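PDB 3LE2: serpin-ZX from Arabidopsis thaliana, which inhibits target proteases such as metacaspase-9 by offering a reactive centre loop for cleavage and trapping the enzyme covalently, so restraining programmed cell death. Local coordinates for residues N98-F108 / Y120-Q130; F193-P204 / I385-H393. All blocks are in the same frame, centred on the assembly; numbering follows the deposited sequence.

Interaction 1: N98-F108 / Y120-Q130; sequences NGAWIDKSLSF and YKAASNQADFQ
Trp-101 and Asn-125 share one face of two parallel strands. Asn-125 CB sits over the indole, 4.0 Å from the centroid of the five-membered ring, in a CH-pi contact, and the methyl of Ala-127 comes up to the ring edge at CD1. Trp-143, from helix 129-147, meets the same indole edge-to-face. On the other face Gln-126 lays its CG 3.9 Å from Ile-102 CG2. Between these faces six backbone bonds zigzag from Ala-123 N to Asn-98 O, 3.0 Å, up to Lys-104 N on Ala-127 O, 2.7 Å. This is the beta-alpha-beta unit at the edge of serpin beta-sheet A: helix 110-119 joins the strands, and 123-127 is the outer one. Asp-103 closes the far end. With CG anti to the backbone N (chi1 -172°), its carboxylate reaches the start of the next helix, where OD1 takes a weak bond from Gln-130 N at 3.3 Å. OD2 is gripped by Ser-105 OG, 2.9 Å away on the anti side. Nearby, the Phe-129 ring turns its edge to the Ile-102–Asp-103 peptide, and its CZ touches Trp-101 CB.

Interaction 2: F193-P204 / I385-H393; sequences FHLLDGNKVTAP and IGQVVDPLH
Pro-391 stands with its CD-CG edge on one face of the Phe-193 ring: CD is 3.6 Å from the ring centroid, 11° off the normal, and CG lies over CD1. This CH-pi contact depends on Phe-193 having CG anti to the backbone N (chi1 -174°), which brings the ring against the proline. Next along the tail, Leu-392 brings both its methyls to the neighbouring strand. CD1 lies 4.0 Å from Val-201 CB, and CD2 lies 4.1 Å from Ala-203 CB; CD1 also touches Thr-202 O at 3.4 Å. At the other end, Leu-196 CD1 meets Val-389 CG1 obliquely, and beside them a water bridges the backbones, accepting from Leu-196 N at 2.8 Å and donating to Val-389 O at 2.6 Å. Asp-390 keeps the tail folded. Its OD1 takes Leu-392 N in an Asx turn, approached from above the carboxylate plane, and its OD2 takes His-393 ND1 at 2.6 Å on the syn side. Asn-32 further ties down the backbone of Val-389 and Asp-390. Here the C-terminal tail of the serpin fold, leaving the last strand of beta-sheet B, packs on the antiparallel hairpin 189-194/200-207 of beta-sheet C.

In the fold
The two contacts sit on opposite sides of the chain's centre, with their own centres about 40 Å apart and their nearest atoms about 17 Å apart. Both are partly buried, and they share no strand. Interaction 1 is local: its segments are 12 residues apart, and backbone bonding between neighbouring strands dominates, with side chains added on each face and about 890 Å² buried. Interaction 2 joins segments 181 residues apart and buries less than half as much; apolar side chains and one water do the joining, no direct hydrogen bond links the two segments, and the Asp-390 side chain bonds within the tail. The first thus builds a sheet edge, whereas the second lays the C-terminal loop, short of its last residue, against a hairpin.

Interaction 1: N98-F108 / Y120-Q130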
loop_
_atom_site.group_PDB
_atom_site.type_symbol
_atom_site.label_atom_id
_atom_site.label_comp_id
_atom_site.label_asym_id
_atom_site.label_seq_id
_atom_site.Cartn_x
_atom_site.Cartn_y
_atom_site.Cartn_z
ATOM N N ASN A 98 -0.798 -6.454 -12.708
ATOM C CA ASN A 98 -1.860 -7.259 -12.149
ATOM C C ASN A 98 -2.210 -8.469 -13.017
ATOM O O ASN A 98 -2.701 -8.330 -14.142
ATOM C CB ASN A 98 -3.077 -6.366 -11.915
ATOM C CG ASN A 98 -4.103 -7.024 -11.064
ATOM O OD1 ASN A 98 -3.772 -7.728 -10.109
ATOM N ND2 ASN A 98 -5.360 -6.834 -11.413
ATOM N N GLY A 99 -1.949 -9.664 -12.504
ATOM C CA GLY A 99 -2.117 -10.853 -13.323
ATOM C C GLY A 99 -2.341 -12.141 -12.559
ATOM O O GLY A 99 -2.002 -12.249 -11.376
ATOM N N ALA A 100 -2.925 -13.119 -13.250
ATOM C CA ALA A 100 -3.123 -14.448 -12.697
ATOM C C ALA A 100 -2.572 -15.514 -13.642
ATOM O O ALA A 100 -2.734 -15.434 -14.852
ATOM C CB ALA A 100 -4.605 -14.689 -12.442
ATOM N N TRP A 101 -1.914 -16.511 -13.073
ATOM C CA TRP A 101 -1.400 -17.633 -13.842
ATOM C C TRP A 101 -1.901 -18.920 -13.219
ATOM O O TRP A 101 -1.910 -19.078 -11.998
ATOM C CB TRP A 101 0.137 -17.642 -13.840
ATOM C CG TRP A 101 0.794 -16.687 -14.826
ATOM C CD1 TRP A 101 1.380 -17.011 -16.025
ATOM C CD2 TRP A 101 0.929 -15.263 -14.690
ATOM N NE1 TRP A 101 1.866 -15.876 -16.640
ATOM C CE2 TRP A 101 1.607 -14.794 -15.838
ATOM C CE3 TRP A 101 0.547 -14.341 -13.703
ATOM C CZ2 TRP A 101 1.912 -13.447 -16.026
ATOM C CZ3 TRP A 101 0.847 -13.010 -13.893
ATOM C CH2 TRP A 101 1.518 -12.573 -15.049
ATOM N N ILE A 102 -2.285 -19.859 -14.060
ATOM C CA ILE A 102 -2.772 -21.135 -13.564
ATOM C C ILE A 102 -2.008 -22.268 -14.241
ATOM O O ILE A 102 -1.591 -22.135 -15.396
ATOM C CB ILE A 102 -4.290 -21.256 -13.834
ATOM C CG1 ILE A 102 -4.935 -22.225 -12.855
ATOM C CG2 ILE A 102 -4.563 -21.632 -15.297
ATOM C CD1 ILE A 102 -6.411 -22.043 -12.758
ATOM N N ASP A 103 -1.798 -23.379 -13.544
ATOM C CA ASP A 103 -1.143 -24.494 -14.214
ATOM C C ASP A 103 -1.932 -24.895 -15.453
ATOM O O ASP A 103 -3.159 -25.024 -15.398
ATOM C CB ASP A 103 -0.963 -25.711 -13.320
ATOM C CG ASP A 103 -0.101 -26.763 -13.985
ATOM O OD1 ASP A 103 1.018 -26.402 -14.398
ATOM O OD2 ASP A 103 -0.544 -27.924 -14.132
ATOM N N LYS A 104 -1.218 -25.107 -16.561
ATOM C CA LYS A 104 -1.853 -25.337 -17.856
ATOM C C LYS A 104 -2.694 -26.620 -17.909
ATOM O O LYS A 104 -3.400 -26.858 -18.885
ATOM C CB LYS A 104 -0.814 -25.334 -18.976
ATOM C CG LYS A 104 -0.056 -26.636 -19.115
ATOM C CD LYS A 104 0.872 -26.598 -20.326
ATOM C CE LYS A 104 1.610 -27.919 -20.493
ATOM N NZ LYS A 104 2.539 -27.884 -21.653
ATOM N N SER A 105 -2.617 -27.440 -16.865
ATOM C CA SER A 105 -3.543 -28.554 -16.716
ATOM C C SER A 105 -4.958 -28.015 -16.465
ATOM O O SER A 105 -5.930 -28.770 -16.390
ATOM C CB SER A 105 -3.110 -29.478 -15.574
ATOM O OG SER A 105 -3.264 -28.860 -14.306
ATOM N N LEU A 106 -5.061 -26.698 -16.334
ATOM C CA LEU A 106 -6.339 -26.052 -16.121
ATOM C C LEU A 106 -6.520 -24.945 -17.143
ATOM O O LEU A 106 -5.628 -24.668 -17.949
ATOM C CB LEU A 106 -6.419 -25.478 -14.708
ATOM C CG LEU A 106 -6.164 -26.492 -13.589
ATOM C CD1 LEU A 106 -5.758 -25.817 -12.293
ATOM C CD2 LEU A 106 -7.383 -27.354 -13.388
ATOM N N SER A 107 -7.695 -24.329 -17.109
ATOM C CA SER A 107 -8.025 -23.223 -17.989
ATOM C C SER A 107 -9.146 -22.416 -17.346
ATOM O O SER A 107 -10.041 -22.981 -16.722
ATOM C CB SER A 107 -8.428 -23.741 -19.373
ATOM O OG SER A 107 -9.105 -24.979 -19.274
ATOM N N PHE A 108 -9.075 -21.096 -17.474
ATOM C CA PHE A 108 -10.077 -20.219 -16.894
ATOM C C PHE A 108 -11.316 -20.281 -17.753
ATOM O O PHE A 108 -11.217 -20.505 -18.955
ATOM C CB PHE A 108 -9.574 -18.772 -16.841
ATOM C CG PHE A 108 -8.333 -18.588 -16.015
ATOM C CD1 PHE A 108 -8.382 -18.678 -14.633
ATOM C CD2 PHE A 108 -7.115 -18.319 -16.620
ATOM C CE1 PHE A 108 -7.226 -18.509 -13.861
ATOM C CE2 PHE A 108 -5.957 -18.150 -15.859
ATOM C CZ PHE A 108 -6.011 -18.243 -14.478
ATOM N N TYR A 120 -10.906 -5.127 -14.220
ATOM C CA TYR A 120 -9.660 -5.186 -13.465
ATOM C C TYR A 120 -8.412 -4.870 -14.274
ATOM O O TYR A 120 -7.358 -4.596 -13.699
ATOM C CB TYR A 120 -9.522 -6.553 -12.786
ATOM C CG TYR A 120 -10.564 -6.795 -11.723
ATOM C CD1 TYR A 120 -10.437 -6.235 -10.465
ATOM C CD2 TYR A 120 -11.678 -7.574 -11.981
ATOM C CE1 TYR A 120 -11.388 -6.447 -9.493
ATOM C CE2 TYR A 120 -12.623 -7.796 -11.023
ATOM C CZ TYR A 120 -12.481 -7.225 -9.778
ATOM O OH TYR A 120 -13.433 -7.430 -8.807
ATOM N N LYS A 121 -8.530 -4.901 -15.599
ATOM C CA LYS A 121 -7.380 -4.683 -16.469
ATOM C C LYS A 121 -6.252 -5.629 -16.070
ATOM O O LYS A 121 -5.089 -5.236 -15.954
ATOM C CB LYS A 121 -6.934 -3.223 -16.411
ATOM C CG LYS A 121 -8.035 -2.271 -16.858
ATOM C CD LYS A 121 -7.613 -0.815 -16.794
ATOM C CE LYS A 121 -8.816 0.080 -16.507
ATOM N NZ LYS A 121 -10.043 -0.377 -17.228
ATOM N N ALA A 122 -6.624 -6.888 -15.872
ATOM C CA ALA A 122 -5.743 -7.891 -15.305
ATOM C C ALA A 122 -5.546 -9.018 -16.301
ATOM O O ALA A 122 -6.503 -9.490 -16.909
ATOM C CB ALA A 122 -6.334 -8.426 -13.999
ATOM N N ALA A 123 -4.301 -9.435 -16.480
ATOM C CA ALA A 123 -3.980 -10.514 -17.404
ATOM C C ALA A 123 -4.346 -11.844 -16.778
ATOM O O ALA A 123 -4.390 -11.972 -15.566
ATOM C CB ALA A 123 -2.501 -10.492 -17.738
ATOM N N SER A 124 -4.604 -12.844 -17.604
ATOM C CA SER A 124 -4.774 -14.197 -17.092
ATOM C C SER A 124 -4.127 -15.129 -18.087
ATOM O O SER A 124 -4.333 -14.992 -19.292
ATOM C CB SER A 124 -6.253 -14.549 -16.895
ATOM O OG SER A 124 -7.038 -14.167 -18.014
ATOM N N ASN A 125 -3.327 -16.061 -17.582
ATOM C CA ASN A 125 -2.549 -16.937 -18.437
ATOM C C ASN A 125 -2.396 -18.317 -17.838
ATOM O O ASN A 125 -2.569 -18.508 -16.633
ATOM C CB ASN A 125 -1.166 -16.335 -18.672
ATOM C CG ASN A 125 -1.207 -15.127 -19.578
ATOM O OD1 ASN A 125 -1.263 -15.263 -20.798
ATOM N ND2 ASN A 125 -1.176 -13.939 -18.990
ATOM N N GLN A 126 -2.074 -19.281 -18.691
ATOM C CA GLN A 126 -1.671 -20.596 -18.224
ATOM C C GLN A 126 -0.156 -20.689 -18.228
ATOM O O GLN A 126 0.519 -19.979 -18.967
ATOM C CB GLN A 126 -2.230 -21.683 -19.124
ATOM C CG GLN A 126 -3.724 -21.800 -19.098
ATOM C CD GLN A 126 -4.219 -22.652 -20.229
ATOM O OE1 GLN A 126 -4.208 -23.881 -20.143
ATOM N NE2 GLN A 126 -4.633 -22.008 -21.319
ATOM N N ALA A 127 0.375 -21.573 -17.401
ATOM C CA ALA A 127 1.810 -21.752 -17.320
ATOM C C ALA A 127 2.103 -23.210 -17.032
ATOM O O ALA A 127 1.245 -23.940 -16.537
ATOM C CB ALA A 127 2.388 -20.865 -16.237
ATOM N N ASP A 128 3.317 -23.630 -17.354
ATOM C CA ASP A 128 3.729 -25.001 -17.143
ATOM C C ASP A 128 4.437 -25.118 -15.801
ATOM O O ASP A 128 5.626 -25.422 -15.758
ATOM C CB ASP A 128 4.681 -25.417 -18.263
ATOM C CG ASP A 128 4.917 -26.919 -18.311
ATOM O OD1 ASP A 128 4.425 -27.635 -17.407
ATOM O OD2 ASP A 128 5.593 -27.377 -19.266
ATOM N N PHE A 129 3.723 -24.861 -14.708
ATOM C CA PHE A 129 4.332 -25.007 -13.385
ATOM C C PHE A 129 4.845 -26.432 -13.189
ATOM O O PHE A 129 5.892 -26.659 -12.582
ATOM C CB PHE A 129 3.340 -24.655 -12.261
ATOM C CG PHE A 129 2.963 -23.190 -12.194
ATOM C CD1 PHE A 129 1.676 -22.775 -12.511
ATOM C CD2 PHE A 129 3.888 -22.236 -11.788
ATOM C CE1 PHE A 129 1.323 -21.420 -12.438
ATOM C CE2 PHE A 129 3.554 -20.897 -11.711
ATOM C CZ PHE A 129 2.268 -20.481 -12.034
ATOM N N GLN A 130 4.097 -27.394 -13.710
ATOM C CA GLN A 130 4.394 -28.810 -13.490
ATOM C C GLN A 130 5.827 -29.206 -13.880
ATOM O O GLN A 130 6.502 -29.920 -13.136
ATOM C CB GLN A 130 3.372 -29.672 -14.235
ATOM C CG GLN A 130 3.245 -31.077 -13.706
ATOM C CD GLN A 130 1.802 -31.508 -13.573
ATOM O OE1 GLN A 130 0.876 -30.720 -13.800
ATOM N NE2 GLN A 130 1.597 -32.767 -13.199
#

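Interaction 2: F193-P204 / I385-H393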
loop_
_atom_site.group_PDB
_atom_site.type_symbol
_atom_site.label_atom_id
_atom_site.label_comp_id
_atom_site.label_asym_id
_atom_site.label_seq_id
_atom_site.Cartn_x
_atom_site.Cartn_y
_atom_site.Cartn_z
ATOM N N PHE A 193 19.557 8.049 14.127
ATOM C CA PHE A 193 18.278 7.352 14.157
ATOM C C PHE A 193 18.364 6.255 15.219
ATOM O O PHE A 193 19.351 5.518 15.287
ATOM C CB PHE A 193 17.949 6.762 12.781
ATOM C CG PHE A 193 16.577 6.148 12.694
ATOM C CD1 PHE A 193 15.502 6.880 12.211
ATOM C CD2 PHE A 193 16.361 4.844 13.102
ATOM C CE1 PHE A 193 14.251 6.319 12.141
ATOM C CE2 PHE A 193 15.108 4.277 13.033
ATOM C CZ PHE A 193 14.052 5.010 12.556
ATOM N N HIS A 194 17.344 6.152 16.057
ATOM C CA HIS A 194 17.378 5.189 17.151
ATOM C C HIS A 194 16.644 3.917 16.755
ATOM O O HIS A 194 15.412 3.912 16.618
ATOM C CB HIS A 194 16.771 5.787 18.439
ATOM C CG HIS A 194 17.506 6.990 18.945
ATOM N ND1 HIS A 194 17.366 8.240 18.383
ATOM C CD2 HIS A 194 18.406 7.129 19.947
ATOM C CE1 HIS A 194 18.146 9.098 19.015
ATOM N NE2 HIS A 194 18.785 8.450 19.970
ATOM N N LEU A 195 17.413 2.847 16.566
ATOM C CA LEU A 195 16.879 1.544 16.183
ATOM C C LEU A 195 16.131 0.880 17.342
ATOM O O LEU A 195 16.410 1.150 18.507
ATOM C CB LEU A 195 18.015 0.640 15.719
ATOM C CG LEU A 195 18.281 0.373 14.237
ATOM C CD1 LEU A 195 18.078 1.577 13.350
ATOM C CD2 LEU A 195 19.705 -0.166 14.076
ATOM N N LEU A 196 15.180 0.012 17.019
ATOM C CA LEU A 196 14.429 -0.712 18.044
ATOM C C LEU A 196 15.317 -1.656 18.879
ATOM O O LEU A 196 15.015 -1.946 20.040
ATOM C CB LEU A 196 13.276 -1.499 17.403
ATOM C CG LEU A 196 12.119 -0.688 16.802
ATOM C CD1 LEU A 196 11.188 -1.573 15.959
ATOM C CD2 LEU A 196 11.341 0.039 17.903
ATOM N N ASP A 197 16.402 -2.144 18.290
ATOM C CA ASP A 197 17.302 -3.043 19.017
ATOM C C ASP A 197 18.170 -2.312 20.051
ATOM O O ASP A 197 19.063 -2.909 20.647
ATOM C CB ASP A 197 18.170 -3.881 18.058
ATOM C CG ASP A 197 19.140 -3.043 17.251
ATOM O OD1 ASP A 197 19.299 -1.839 17.557
ATOM O OD2 ASP A 197 19.750 -3.596 16.304
ATOM N N GLY A 198 17.910 -1.024 20.256
ATOM C CA GLY A 198 18.639 -0.261 21.256
ATOM C C GLY A 198 19.818 0.546 20.727
ATOM O O GLY A 198 20.258 1.496 21.373
ATOM N N ASN A 199 20.336 0.174 19.562
ATOM C CA ASN A 199 21.439 0.907 18.959
ATOM C C ASN A 199 20.983 2.117 18.145
ATOM O O ASN A 199 19.794 2.284 17.864
ATOM C CB ASN A 199 22.257 -0.025 18.065
ATOM C CG ASN A 199 22.590 -1.343 18.743
ATOM O OD1 ASN A 199 22.574 -2.400 18.106
ATOM N ND2 ASN A 199 22.881 -1.289 20.044
ATOM N N LYS A 200 21.948 2.952 17.772
ATOM C CA LYS A 200 21.714 4.128 16.947
ATOM C C LYS A 200 22.531 3.989 15.657
ATOM O O LYS A 200 23.498 3.225 15.614
ATOM C CB LYS A 200 22.142 5.408 17.686
ATOM C CG LYS A 200 21.436 5.687 19.012
ATOM C CD LYS A 200 22.066 4.928 20.177
ATOM C CE LYS A 200 21.652 5.511 21.542
ATOM N NZ LYS A 200 20.184 5.424 21.841
ATOM N N VAL A 201 22.142 4.732 14.621
ATOM C CA VAL A 201 22.860 4.771 13.345
ATOM C C VAL A 201 22.804 6.178 12.762
ATOM O O VAL A 201 21.853 6.916 13.016
ATOM C CB VAL A 201 22.271 3.786 12.313
ATOM C CG1 VAL A 201 22.589 2.343 12.704
ATOM C CG2 VAL A 201 20.756 4.009 12.144
ATOM N N THR A 202 23.819 6.553 11.988
ATOM C CA THR A 202 23.887 7.898 11.419
ATOM C C THR A 202 23.256 7.929 10.034
ATOM O O THR A 202 23.596 7.123 9.169
ATOM C CB THR A 202 25.342 8.399 11.329
ATOM O OG1 THR A 202 25.902 8.456 12.644
ATOM C CG2 THR A 202 25.389 9.786 10.718
ATOM N N ALA A 203 22.341 8.866 9.819
ATOM C CA ALA A 203 21.569 8.898 8.585
ATOM C C ALA A 203 21.209 10.332 8.167
ATOM O O ALA A 203 21.163 11.236 9.005
ATOM C CB ALA A 203 20.305 8.041 8.746
ATOM N N PRO A 204 20.973 10.547 6.862
ATOM C CA PRO A 204 20.548 11.858 6.352
ATOM C C PRO A 204 19.113 12.219 6.785
ATOM O O PRO A 204 18.162 11.509 6.449
ATOM C CB PRO A 204 20.598 11.691 4.819
ATOM C CG PRO A 204 21.142 10.312 4.554
ATOM C CD PRO A 204 21.051 9.523 5.804
ATOM N N ILE A 385 0.689 1.238 3.019
ATOM C CA ILE A 385 0.971 1.285 4.449
ATOM C C ILE A 385 2.375 0.717 4.656
ATOM O O ILE A 385 2.770 -0.236 3.987
ATOM C CB ILE A 385 -0.032 0.442 5.266
ATOM C CG1 ILE A 385 -1.462 0.896 4.994
ATOM C CG2 ILE A 385 0.295 0.497 6.774
ATOM C CD1 ILE A 385 -2.518 0.030 5.656
ATOM N N GLY A 386 3.137 1.303 5.570
ATOM C CA GLY A 386 4.491 0.828 5.797
ATOM C C GLY A 386 5.042 1.223 7.154
ATOM O O GLY A 386 4.419 1.973 7.915
ATOM N N GLN A 387 6.221 0.710 7.458
ATOM C CA GLN A 387 6.941 1.128 8.644
ATOM C C GLN A 387 8.388 1.363 8.256
ATOM O O GLN A 387 8.965 0.578 7.504
ATOM C CB GLN A 387 6.853 0.071 9.736
ATOM C CG GLN A 387 7.711 -1.177 9.541
ATOM C CD GLN A 387 7.733 -2.016 10.804
ATOM O OE1 GLN A 387 6.960 -1.762 11.733
ATOM N NE2 GLN A 387 8.628 -3.007 10.861
ATOM N N VAL A 388 8.954 2.459 8.752
ATOM C CA VAL A 388 10.373 2.755 8.593
ATOM C C VAL A 388 11.024 2.489 9.939
ATOM O O VAL A 388 10.813 3.237 10.901
ATOM C CB VAL A 388 10.602 4.229 8.169
ATOM C CG1 VAL A 388 12.079 4.519 7.987
ATOM C CG2 VAL A 388 9.859 4.527 6.877
ATOM N N VAL A 389 11.767 1.388 10.024
ATOM C CA VAL A 389 12.455 1.022 11.262
ATOM C C VAL A 389 13.957 1.188 11.112
ATOM O O VAL A 389 14.683 1.178 12.098
ATOM C CB VAL A 389 12.122 -0.420 11.726
ATOM C CG1 VAL A 389 10.658 -0.520 12.178
ATOM C CG2 VAL A 389 12.433 -1.437 10.625
ATOM N N ASP A 390 14.414 1.351 9.877
ATOM C CA ASP A 390 15.830 1.566 9.597
ATOM C C ASP A 390 15.996 2.258 8.249
ATOM O O ASP A 390 15.929 1.610 7.211
ATOM C CB ASP A 390 16.581 0.230 9.603
ATOM C CG ASP A 390 18.005 0.351 9.086
ATOM O OD1 ASP A 390 18.470 1.480 8.795
ATOM O OD2 ASP A 390 18.659 -0.697 8.962
ATOM N N PRO A 391 16.231 3.581 8.273
ATOM C CA PRO A 391 16.329 4.443 7.092
ATOM C C PRO A 391 17.516 4.083 6.213
ATOM O O PRO A 391 17.536 4.479 5.048
ATOM C CB PRO A 391 16.602 5.826 7.679
ATOM C CG PRO A 391 16.473 5.695 9.140
ATOM C CD PRO A 391 16.642 4.277 9.499
ATOM N N LEU A 392 18.495 3.365 6.760
ATOM C CA LEU A 392 19.725 3.090 6.018
ATOM C C LEU A 392 19.603 1.868 5.125
ATOM O O LEU A 392 20.499 1.566 4.329
ATOM C CB LEU A 392 20.918 2.922 6.965
ATOM C CG LEU A 392 21.533 4.224 7.481
ATOM C CD1 LEU A 392 22.803 3.967 8.306
ATOM C CD2 LEU A 392 21.826 5.131 6.308
ATOM N N HIS A 393 18.499 1.151 5.267
ATOM C CA HIS A 393 18.282 -0.008 4.429
ATOM C C HIS A 393 16.926 0.073 3.765
ATOM O O HIS A 393 16.243 1.091 3.850
ATOM C CB HIS A 393 18.425 -1.293 5.241
ATOM C CG HIS A 393 19.816 -1.531 5.734
ATOM N ND1 HIS A 393 20.245 -1.120 6.978
ATOM C CD2 HIS A 393 20.881 -2.126 5.145
ATOM C CE1 HIS A 393 21.512 -1.459 7.139
ATOM N NE2 HIS A 393 21.921 -2.068 6.041
ATOM O OXT HIS A 393 16.497 -0.873 3.119
HETATM O O HOH W 1 14.668 -0.297 14.296
#